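Hypothetical protein yihE (Escherichia coli, PDB 1ZYL) is a serine/threonine protein kinase that uses ATP and magnesium to phosphorylate itself and proteins, and probably suppresses the effects of stress linked to reactive oxygen species. Local coordinates at residues Gly169-Ala172 with Ala173-Ala177; Glu240-Met243 with Gln244-Ile248; Ile311-Ala314 with Lys315-Gln318. All blocks are in the same frame, centred on the assembly; numbering follows the deposited sequence.

Contact 1 of 3, residues Gly169-Ala172 with Ala173-Ala177; sequences GLKA and AFLKA
F174 N donates to L170 O at 3.1 Å, and this bond closes the first turn of helix 171-188. L170 stands at the N-cap position, so its carbonyl is the first to accept in the i to i+4 pattern. L175 N donates to K171 O at 2.6 Å. K176 N then donates to A172 O at 2.9 Å.

Among the side chains, K171 and L175 carry the contact. They lie alongside each other and point the same way, one turn apart. K171 CG packs on L175 CG at 3.7 Å and touches L175 CD1 as well. K171 CG lies anti to its backbone N (chi1 166°), while L175 CG lies beside its own N (chi1 -63°); these torsions bring K171 CG against both L175 atoms. The F174 ring leads away from residues 169-172. It makes edge-to-face contacts with W303 and F160, while L170 also leans on W303. The end of K176 leads away from residues 169-172, and its NZ forms a salt bridge with E180.

The arrangement is that of a helix N-terminus, with an i, i+4 pairing of the K171 methylenes with L175 across the first turn. It begins helix 171-188, which packs against helices 149-161 and 300-316 in this protein-kinase-like phosphotransferase fold.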
ATOM      1  N   GLY A 169       2.368 -17.943  25.733  1.00 29.75           N
ATOM      2  CA  GLY A 169       2.464 -17.259  27.014  1.00 31.64           C
ATOM      3  C   GLY A 169       3.315 -16.014  26.844  1.00 32.10           C
ATOM      4  O   GLY A 169       4.462 -15.929  27.283  1.00 34.31           O
ATOM      5  N   LEU A 170       2.714 -15.045  26.182  1.00 31.04           N
ATOM      6  CA  LEU A 170       3.308 -13.767  25.841  1.00 27.74           C
ATOM      7  C   LEU A 170       2.252 -13.380  24.808  1.00 28.83           C
ATOM      8  O   LEU A 170       2.006 -12.208  24.525  1.00 29.45           O
ATOM      9  CB  LEU A 170       4.684 -13.984  25.213  1.00 23.88           C
ATOM     10  CG  LEU A 170       5.209 -12.918  24.250  1.00 25.04           C
ATOM     11  CD1 LEU A 170       6.713 -12.730  24.428  1.00 23.74           C
ATOM     12  CD2 LEU A 170       4.877 -13.330  22.818  1.00 20.46           C
ATOM     13  N   LYS A 171       1.598 -14.418  24.289  1.00 28.55           N
ATOM     14  CA  LYS A 171       0.517 -14.277  23.331  1.00 29.56           C
ATOM     15  C   LYS A 171      -0.671 -13.623  24.036  1.00 29.67           C
ATOM     16  O   LYS A 171      -1.327 -12.736  23.482  1.00 30.94           O
ATOM     17  CB  LYS A 171       0.102 -15.653  22.786  1.00 29.64           C
ATOM     18  CG  LYS A 171      -1.226 -15.655  22.034  1.00 30.30           C
ATOM     19  CD  LYS A 171      -1.425 -16.923  21.212  1.00 33.90           C
ATOM     20  CE  LYS A 171      -0.471 -16.966  20.013  1.00 37.22           C
ATOM     21  NZ  LYS A 171      -0.428 -18.298  19.317  1.00 38.28           N
ATOM     22  N   ALA A 172      -0.943 -14.060  25.262  1.00 28.66           N
ATOM     23  CA  ALA A 172      -2.061 -13.523  26.021  1.00 26.95           C
ATOM     24  C   ALA A 172      -1.969 -12.012  26.131  1.00 26.50           C
ATOM     25  O   ALA A 172      -2.893 -11.289  25.756  1.00 26.10           O
ATOM     26  CB  ALA A 172      -2.092 -14.134  27.390  1.00 25.40           C
ATOM     27  N   ALA A 173      -0.847 -11.536  26.649  1.00 26.13           N
ATOM     28  CA  ALA A 173      -0.640 -10.106  26.812  1.00 26.26           C
ATOM     29  C   ALA A 173      -0.796  -9.426  25.463  1.00 27.02           C
ATOM     30  O   ALA A 173      -1.448  -8.388  25.351  1.00 26.77           O
ATOM     31  CB  ALA A 173       0.748  -9.841  27.368  1.00 25.15           C
ATOM     32  N   PHE A 174      -0.194 -10.030  24.439  1.00 26.42           N
ATOM     33  CA  PHE A 174      -0.247  -9.487  23.090  1.00 23.69           C
ATOM     34  C   PHE A 174      -1.671  -9.404  22.569  1.00 23.21           C
ATOM     35  O   PHE A 174      -2.094  -8.364  22.065  1.00 23.62           O
ATOM     36  CB  PHE A 174       0.614 -10.326  22.138  1.00 21.28           C
ATOM     37  CG  PHE A 174       0.349 -10.048  20.692  1.00 20.56           C
ATOM     38  CD1 PHE A 174      -0.696 -10.686  20.029  1.00 18.56           C
ATOM     39  CD2 PHE A 174       1.092  -9.095  20.008  1.00 19.85           C
ATOM     40  CE1 PHE A 174      -0.997 -10.374  18.717  1.00 17.45           C
ATOM     41  CE2 PHE A 174       0.797  -8.773  18.688  1.00 18.40           C
ATOM     42  CZ  PHE A 174      -0.250  -9.412  18.043  1.00 18.31           C
ATOM     43  N   LEU A 175      -2.415 -10.495  22.679  1.00 22.69           N
ATOM     44  CA  LEU A 175      -3.785 -10.484  22.202  1.00 22.47           C
ATOM     45  C   LEU A 175      -4.606  -9.478  23.001  1.00 22.46           C
ATOM     46  O   LEU A 175      -5.587  -8.940  22.505  1.00 23.29           O
ATOM     47  CB  LEU A 175      -4.402 -11.883  22.300  1.00 21.25           C
ATOM     48  CG  LEU A 175      -3.756 -12.986  21.448  1.00 20.93           C
ATOM     49  CD1 LEU A 175      -4.633 -14.241  21.458  1.00 18.43           C
ATOM     50  CD2 LEU A 175      -3.575 -12.498  20.024  1.00 20.72           C
ATOM     51  N   LYS A 176      -4.197  -9.218  24.236  1.00 21.88           N
ATOM     52  CA  LYS A 176      -4.905  -8.266  25.085  1.00 21.49           C
ATOM     53  C   LYS A 176      -4.620  -6.858  24.574  1.00 21.47           C
ATOM     54  O   LYS A 176      -5.525  -6.047  24.414  1.00 21.83           O
ATOM     55  CB  LYS A 176      -4.434  -8.406  26.535  1.00 21.68           C
ATOM     56  CG  LYS A 176      -5.222  -7.611  27.570  1.00 19.60           C
ATOM     57  CD  LYS A 176      -4.639  -7.856  28.944  1.00 20.98           C
ATOM     58  CE  LYS A 176      -5.440  -7.200  30.051  1.00 22.85           C
ATOM     59  NZ  LYS A 176      -5.367  -5.720  30.012  1.00 23.32           N
ATOM     60  N   ALA A 177      -3.352  -6.573  24.323  1.00 21.26           N
ATOM     61  CA  ALA A 177      -2.967  -5.273  23.809  1.00 21.05           C
ATOM     62  C   ALA A 177      -3.655  -5.047  22.464  1.00 21.64           C
ATOM     63  O   ALA A 177      -4.010  -3.917  22.131  1.00 23.41           O
ATOM     64  CB  ALA A 177      -1.452  -5.199  23.647  1.00 20.64           C
TER

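Contact 2 of 3, residues Glu240-Met243 with Gln244-Ile248; sequences EQRM and QLETI
T247 and M243 meet through one backbone oxygen. T247 OG1 donates to M243 O at 2.8 Å, and T247 N donates to the same atom at 2.6 Å. The two donors approach from opposite faces of the carbonyl plane, so this oxygen is gripped twice. The T247 hydroxyl lies beside its own backbone N (chi1 -70°), which folds it back over the preceding turn. The methyl of M243 comes round to the same place, with CE 3.3 Å from T247 OG1.

R242 and E246 lie side by side one turn apart. R242 NE is 4.0 Å from E246 OE2, but the oxygen sits well out of the guanidinium plane, and no N-H points at it. The charges may still attract weakly. E240 and Q244 are skewed to each other, their carboxylate and amide planes 77° apart. E240 OE2 is 3.7 Å from Q244 NE2, a distance not counted as a hydrogen bond. Q244 OE1 accepts from N235 N, which helps to fix this buried amide.

The backbone bonds from L245 N to Q241 O and from E246 N to R242 O continue helix 238-252. M243, Q244, T247 and I248 face helix 119-136, touching I119, M122 and E123. L245 reaches I263, and Q241 and Q244 rest on the loop residue L234.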
ATOM      1  N   GLU A 240       7.016  20.667  11.992  1.00 33.61           N
ATOM      2  CA  GLU A 240       7.407  20.462  10.603  1.00 33.65           C
ATOM      3  C   GLU A 240       6.216  19.833   9.911  1.00 33.11           C
ATOM      4  O   GLU A 240       5.861  20.205   8.796  1.00 33.78           O
ATOM      5  CB  GLU A 240       8.608  19.520  10.521  1.00 35.84           C
ATOM      6  CG  GLU A 240       9.832  20.117   9.856  1.00 40.73           C
ATOM      7  CD  GLU A 240       9.682  20.222   8.350  1.00 46.20           C
ATOM      8  OE1 GLU A 240       8.746  20.909   7.884  1.00 48.98           O
ATOM      9  OE2 GLU A 240      10.502  19.614   7.627  1.00 48.24           O
ATOM     10  N   GLN A 241       5.591  18.883  10.603  1.00 32.06           N
ATOM     11  CA  GLN A 241       4.431  18.179  10.083  1.00 29.59           C
ATOM     12  C   GLN A 241       3.196  19.059  10.092  1.00 30.15           C
ATOM     13  O   GLN A 241       2.220  18.784   9.398  1.00 30.11           O
ATOM     14  CB  GLN A 241       4.169  16.922  10.901  1.00 27.51           C
ATOM     15  CG  GLN A 241       5.349  15.994  10.957  1.00 25.48           C
ATOM     16  CD  GLN A 241       4.960  14.586  11.344  1.00 25.21           C
ATOM     17  OE1 GLN A 241       5.823  13.742  11.569  1.00 25.36           O
ATOM     18  NE2 GLN A 241       3.655  14.321  11.416  1.00 24.19           N
ATOM     19  N   ARG A 242       3.224  20.116  10.890  1.00 31.37           N
ATOM     20  CA  ARG A 242       2.082  21.010  10.917  1.00 32.62           C
ATOM     21  C   ARG A 242       2.075  21.812   9.627  1.00 33.33           C
ATOM     22  O   ARG A 242       1.015  22.104   9.081  1.00 34.81           O
ATOM     23  CB  ARG A 242       2.148  21.983  12.096  1.00 32.17           C
ATOM     24  CG  ARG A 242       1.008  22.976  12.080  1.00 33.13           C
ATOM     25  CD  ARG A 242       1.187  24.078  13.088  1.00 38.15           C
ATOM     26  NE  ARG A 242       0.150  25.090  12.916  1.00 44.59           N
ATOM     27  CZ  ARG A 242       0.091  26.234  13.593  1.00 46.48           C
ATOM     28  NH1 ARG A 242      -0.898  27.098  13.364  1.00 44.54           N
ATOM     29  NH2 ARG A 242       1.027  26.514  14.495  1.00 46.95           N
ATOM     30  N   MET A 243       3.255  22.166   9.131  1.00 33.22           N
ATOM     31  CA  MET A 243       3.305  22.956   7.920  1.00 34.85           C
ATOM     32  C   MET A 243       3.218  22.125   6.657  1.00 35.38           C
ATOM     33  O   MET A 243       2.660  22.592   5.666  1.00 37.45           O
ATOM     34  CB  MET A 243       4.559  23.823   7.888  1.00 36.59           C
ATOM     35  CG  MET A 243       5.826  23.085   7.571  1.00 39.77           C
ATOM     36  SD  MET A 243       6.724  23.990   6.335  1.00 40.58           S
ATOM     37  CE  MET A 243       5.991  23.289   4.876  1.00 39.32           C
ATOM     38  N   GLN A 244       3.759  20.905   6.679  1.00 34.05           N
ATOM     39  CA  GLN A 244       3.699  20.042   5.496  1.00 32.01           C
ATOM     40  C   GLN A 244       2.241  19.731   5.241  1.00 31.24           C
ATOM     41  O   GLN A 244       1.738  19.885   4.129  1.00 30.68           O
ATOM     42  CB  GLN A 244       4.425  18.722   5.717  1.00 30.93           C
ATOM     43  CG  GLN A 244       5.812  18.851   6.248  1.00 32.60           C
ATOM     44  CD  GLN A 244       6.441  17.502   6.498  1.00 34.13           C
ATOM     45  OE1 GLN A 244       5.744  16.524   6.785  1.00 36.67           O
ATOM     46  NE2 GLN A 244       7.766  17.436   6.406  1.00 33.70           N
ATOM     47  N   LEU A 245       1.560  19.286   6.286  1.00 30.39           N
ATOM     48  CA  LEU A 245       0.156  18.965   6.148  1.00 30.96           C
ATOM     49  C   LEU A 245      -0.549  20.199   5.611  1.00 31.75           C
ATOM     50  O   LEU A 245      -1.261  20.150   4.611  1.00 33.22           O
ATOM     51  CB  LEU A 245      -0.441  18.568   7.498  1.00 27.91           C
ATOM     52  CG  LEU A 245      -1.906  18.151   7.395  1.00 26.01           C
ATOM     53  CD1 LEU A 245      -2.061  17.151   6.261  1.00 23.33           C
ATOM     54  CD2 LEU A 245      -2.374  17.560   8.711  1.00 24.87           C
ATOM     55  N   GLU A 246      -0.329  21.316   6.280  1.00 31.38           N
ATOM     56  CA  GLU A 246      -0.940  22.561   5.878  1.00 30.56           C
ATOM     57  C   GLU A 246      -0.588  22.853   4.414  1.00 29.85           C
ATOM     58  O   GLU A 246      -1.427  23.337   3.650  1.00 30.07           O
ATOM     59  CB  GLU A 246      -0.431  23.666   6.807  1.00 31.92           C
ATOM     60  CG  GLU A 246      -1.154  25.000   6.734  1.00 34.53           C
ATOM     61  CD  GLU A 246      -0.812  25.904   7.921  1.00 35.39           C
ATOM     62  OE1 GLU A 246      -1.045  27.130   7.839  1.00 36.69           O
ATOM     63  OE2 GLU A 246      -0.318  25.386   8.945  1.00 33.07           O
ATOM     64  N   THR A 247       0.635  22.513   4.017  1.00 27.95           N
ATOM     65  CA  THR A 247       1.114  22.777   2.660  1.00 28.46           C
ATOM     66  C   THR A 247       0.599  21.862   1.557  1.00 30.27           C
ATOM     67  O   THR A 247       0.182  22.334   0.494  1.00 30.46           O
ATOM     68  CB  THR A 247       2.660  22.766   2.610  1.00 27.18           C
ATOM     69  OG1 THR A 247       3.165  23.913   3.298  1.00 24.66           O
ATOM     70  CG2 THR A 247       3.155  22.792   1.178  1.00 27.03           C
ATOM     71  N   ILE A 248       0.639  20.555   1.791  1.00 31.38           N
ATOM     72  CA  ILE A 248       0.180  19.616   0.778  1.00 30.79           C
ATOM     73  C   ILE A 248      -1.322  19.765   0.525  1.00 30.23           C
ATOM     74  O   ILE A 248      -1.796  19.457  -0.562  1.00 31.49           O
ATOM     75  CB  ILE A 248       0.522  18.136   1.157  1.00 30.32           C
ATOM     76  CG1 ILE A 248      -0.477  17.595   2.170  1.00 29.33           C
ATOM     77  CG2 ILE A 248       1.931  18.040   1.717  1.00 29.46           C
ATOM     78  CD1 ILE A 248      -1.655  16.910   1.530  1.00 29.58           C
TER

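Contact 3 of 3, residues Ile311-Ala314 with Lys315-Gln318; sequences IEQA and KVLQ
V316 N donates to E312 O at 3.3 Å, and L317 N donates to Q313 O at 3.2 Å. Both are i to i+4 bonds of the last turns of helix 300-316. Both are bent at the hydrogen, near 140°.

Weak i to i+3 bonds overlap with them. E312 O also takes K315 N, Q313 O also takes V316 N, and L317 N reaches A314 O at 3.2 Å. Thus E312 O and Q313 O each have one regular and one weak donor, while V316 N and L317 N each divide between two carbonyls. Q318 N has a weak bond to K315 O. Such sharing of i+4 and weak i+3 bonds is common in the last turns of a helix.

K315 extends back along the preceding turn. Its CG lies beside the backbone N (chi1 -67°), and the chain beyond it is straight. It therefore runs alongside I311, with K315 CE 4.0 Å from I311 CG2. E312 crosses K315 at about a right angle and places its OE2 3.5 Å from K315 CD. E312 OE2 and K315 NZ are 4.2 Å apart, too far for a salt bridge, though the opposite charges may attract. V316 sends CG2 back over the carbonyl of its i-4 neighbour, 3.4 Å from E312 O. L317 CD1 lies 3.3 Å from Q313 O, over the backbone of the preceding turn.

Two helices border this end. Helix 171-188 meets I311 through A177, Q313 through L181, and L317 through A184 and H188. Helix 266-283 receives Q313 at E267 and R270, and both V316 and L317 at E267.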
ATOM      1  N   ILE A 311      -0.102  -1.069  22.824  1.00 24.70           N
ATOM      2  CA  ILE A 311      -0.524  -0.372  24.035  1.00 25.64           C
ATOM      3  C   ILE A 311      -0.295   1.135  23.925  1.00 28.28           C
ATOM      4  O   ILE A 311      -1.107   1.938  24.396  1.00 29.67           O
ATOM      5  CB  ILE A 311       0.228  -0.908  25.279  1.00 25.24           C
ATOM      6  CG1 ILE A 311      -0.322  -2.289  25.648  1.00 24.66           C
ATOM      7  CG2 ILE A 311       0.090   0.074  26.454  1.00 24.01           C
ATOM      8  CD1 ILE A 311       0.211  -2.849  26.933  1.00 22.64           C
ATOM      9  N   GLU A 312       0.813   1.525  23.301  1.00 29.50           N
ATOM     10  CA  GLU A 312       1.120   2.940  23.143  1.00 30.27           C
ATOM     11  C   GLU A 312       0.155   3.643  22.183  1.00 30.77           C
ATOM     12  O   GLU A 312      -0.230   4.792  22.410  1.00 30.18           O
ATOM     13  CB  GLU A 312       2.556   3.113  22.656  1.00 30.78           C
ATOM     14  CG  GLU A 312       3.420   3.888  23.626  1.00 33.95           C
ATOM     15  CD  GLU A 312       2.701   5.109  24.179  1.00 36.80           C
ATOM     16  OE1 GLU A 312       2.207   5.930  23.370  1.00 36.07           O
ATOM     17  OE2 GLU A 312       2.629   5.242  25.423  1.00 37.83           O
ATOM     18  N   GLN A 313      -0.241   2.943  21.121  1.00 30.38           N
ATOM     19  CA  GLN A 313      -1.162   3.499  20.131  1.00 28.81           C
ATOM     20  C   GLN A 313      -2.528   3.806  20.712  1.00 26.31           C
ATOM     21  O   GLN A 313      -3.146   4.797  20.337  1.00 26.17           O
ATOM     22  CB  GLN A 313      -1.325   2.550  18.935  1.00 29.68           C
ATOM     23  CG  GLN A 313      -0.478   2.927  17.733  1.00 29.86           C
ATOM     24  CD  GLN A 313      -0.858   4.278  17.157  1.00 29.75           C
ATOM     25  OE1 GLN A 313      -1.977   4.466  16.700  1.00 28.08           O
ATOM     26  NE2 GLN A 313       0.076   5.223  17.177  1.00 29.63           N
ATOM     27  N   ALA A 314      -3.005   2.958  21.616  1.00 24.01           N
ATOM     28  CA  ALA A 314      -4.312   3.191  22.222  1.00 24.72           C
ATOM     29  C   ALA A 314      -4.291   4.481  23.054  1.00 25.15           C
ATOM     30  O   ALA A 314      -5.303   5.175  23.164  1.00 23.17           O
ATOM     31  CB  ALA A 314      -4.721   2.002  23.085  1.00 22.06           C
ATOM     32  N   LYS A 315      -3.134   4.807  23.622  1.00 25.78           N
ATOM     33  CA  LYS A 315      -3.011   6.019  24.417  1.00 28.70           C
ATOM     34  C   LYS A 315      -3.046   7.260  23.526  1.00 28.87           C
ATOM     35  O   LYS A 315      -3.505   8.328  23.937  1.00 28.31           O
ATOM     36  CB  LYS A 315      -1.722   5.979  25.236  1.00 30.87           C
ATOM     37  CG  LYS A 315      -1.744   4.898  26.305  1.00 33.71           C
ATOM     38  CD  LYS A 315      -0.448   4.824  27.086  1.00 34.57           C
ATOM     39  CE  LYS A 315      -0.502   3.694  28.109  1.00 36.63           C
ATOM     40  NZ  LYS A 315       0.835   3.444  28.724  1.00 38.56           N
ATOM     41  N   VAL A 316      -2.568   7.109  22.298  1.00 29.25           N
ATOM     42  CA  VAL A 316      -2.559   8.203  21.341  1.00 30.04           C
ATOM     43  C   VAL A 316      -3.987   8.478  20.895  1.00 31.91           C
ATOM     44  O   VAL A 316      -4.336   9.603  20.536  1.00 30.50           O
ATOM     45  CB  VAL A 316      -1.709   7.837  20.115  1.00 30.45           C
ATOM     46  CG1 VAL A 316      -1.776   8.937  19.073  1.00 29.96           C
ATOM     47  CG2 VAL A 316      -0.276   7.597  20.545  1.00 30.64           C
ATOM     48  N   LEU A 317      -4.809   7.435  20.930  1.00 35.12           N
ATOM     49  CA  LEU A 317      -6.207   7.520  20.526  1.00 38.16           C
ATOM     50  C   LEU A 317      -7.111   8.042  21.643  1.00 41.70           C
ATOM     51  O   LEU A 317      -8.301   8.265  21.430  1.00 40.27           O
ATOM     52  CB  LEU A 317      -6.691   6.140  20.056  1.00 34.69           C
ATOM     53  CG  LEU A 317      -6.045   5.608  18.771  1.00 32.07           C
ATOM     54  CD1 LEU A 317      -6.019   4.093  18.770  1.00 31.17           C
ATOM     55  CD2 LEU A 317      -6.794   6.136  17.572  1.00 30.47           C
ATOM     56  N   GLN A 318      -6.542   8.239  22.828  1.00 47.78           N
ATOM     57  CA  GLN A 318      -7.308   8.724  23.973  1.00 54.23           C
ATOM     58  C   GLN A 318      -6.679   9.948  24.628  1.00 58.08           C
ATOM     59  O   GLN A 318      -5.454  10.089  24.667  1.00 58.28           O
ATOM     60  CB  GLN A 318      -7.460   7.613  25.009  1.00 55.46           C
ATOM     61  CG  GLN A 318      -8.447   6.536  24.609  1.00 59.18           C
ATOM     62  CD  GLN A 318      -8.315   5.283  25.454  1.00 61.21           C
ATOM     63  OE1 GLN A 318      -7.360   4.516  25.307  1.00 60.64           O
ATOM     64  NE2 GLN A 318      -9.274   5.072  26.351  1.00 63.27           N
TER

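Overall arrangement
Contacts 1 and 3 belong to two helices that pack together. Their centres are about 17 Å apart, and they touch where A177 CB meets I311 CG1 at 3.7 Å. Contact 1 starts helix 171-188, whereas contact 3 lies at the end of helix 300-316. Contact 2 sits apart on helix 238-252. Its centre is about 23 Å from that of contact 3, with nearest atoms about 11 Å apart, and about 37 Å from that of contact 1. All three follow one another in series along the chain. They lie away from the inferred catalytic and magnesium-binding residues D201, N206 and D217.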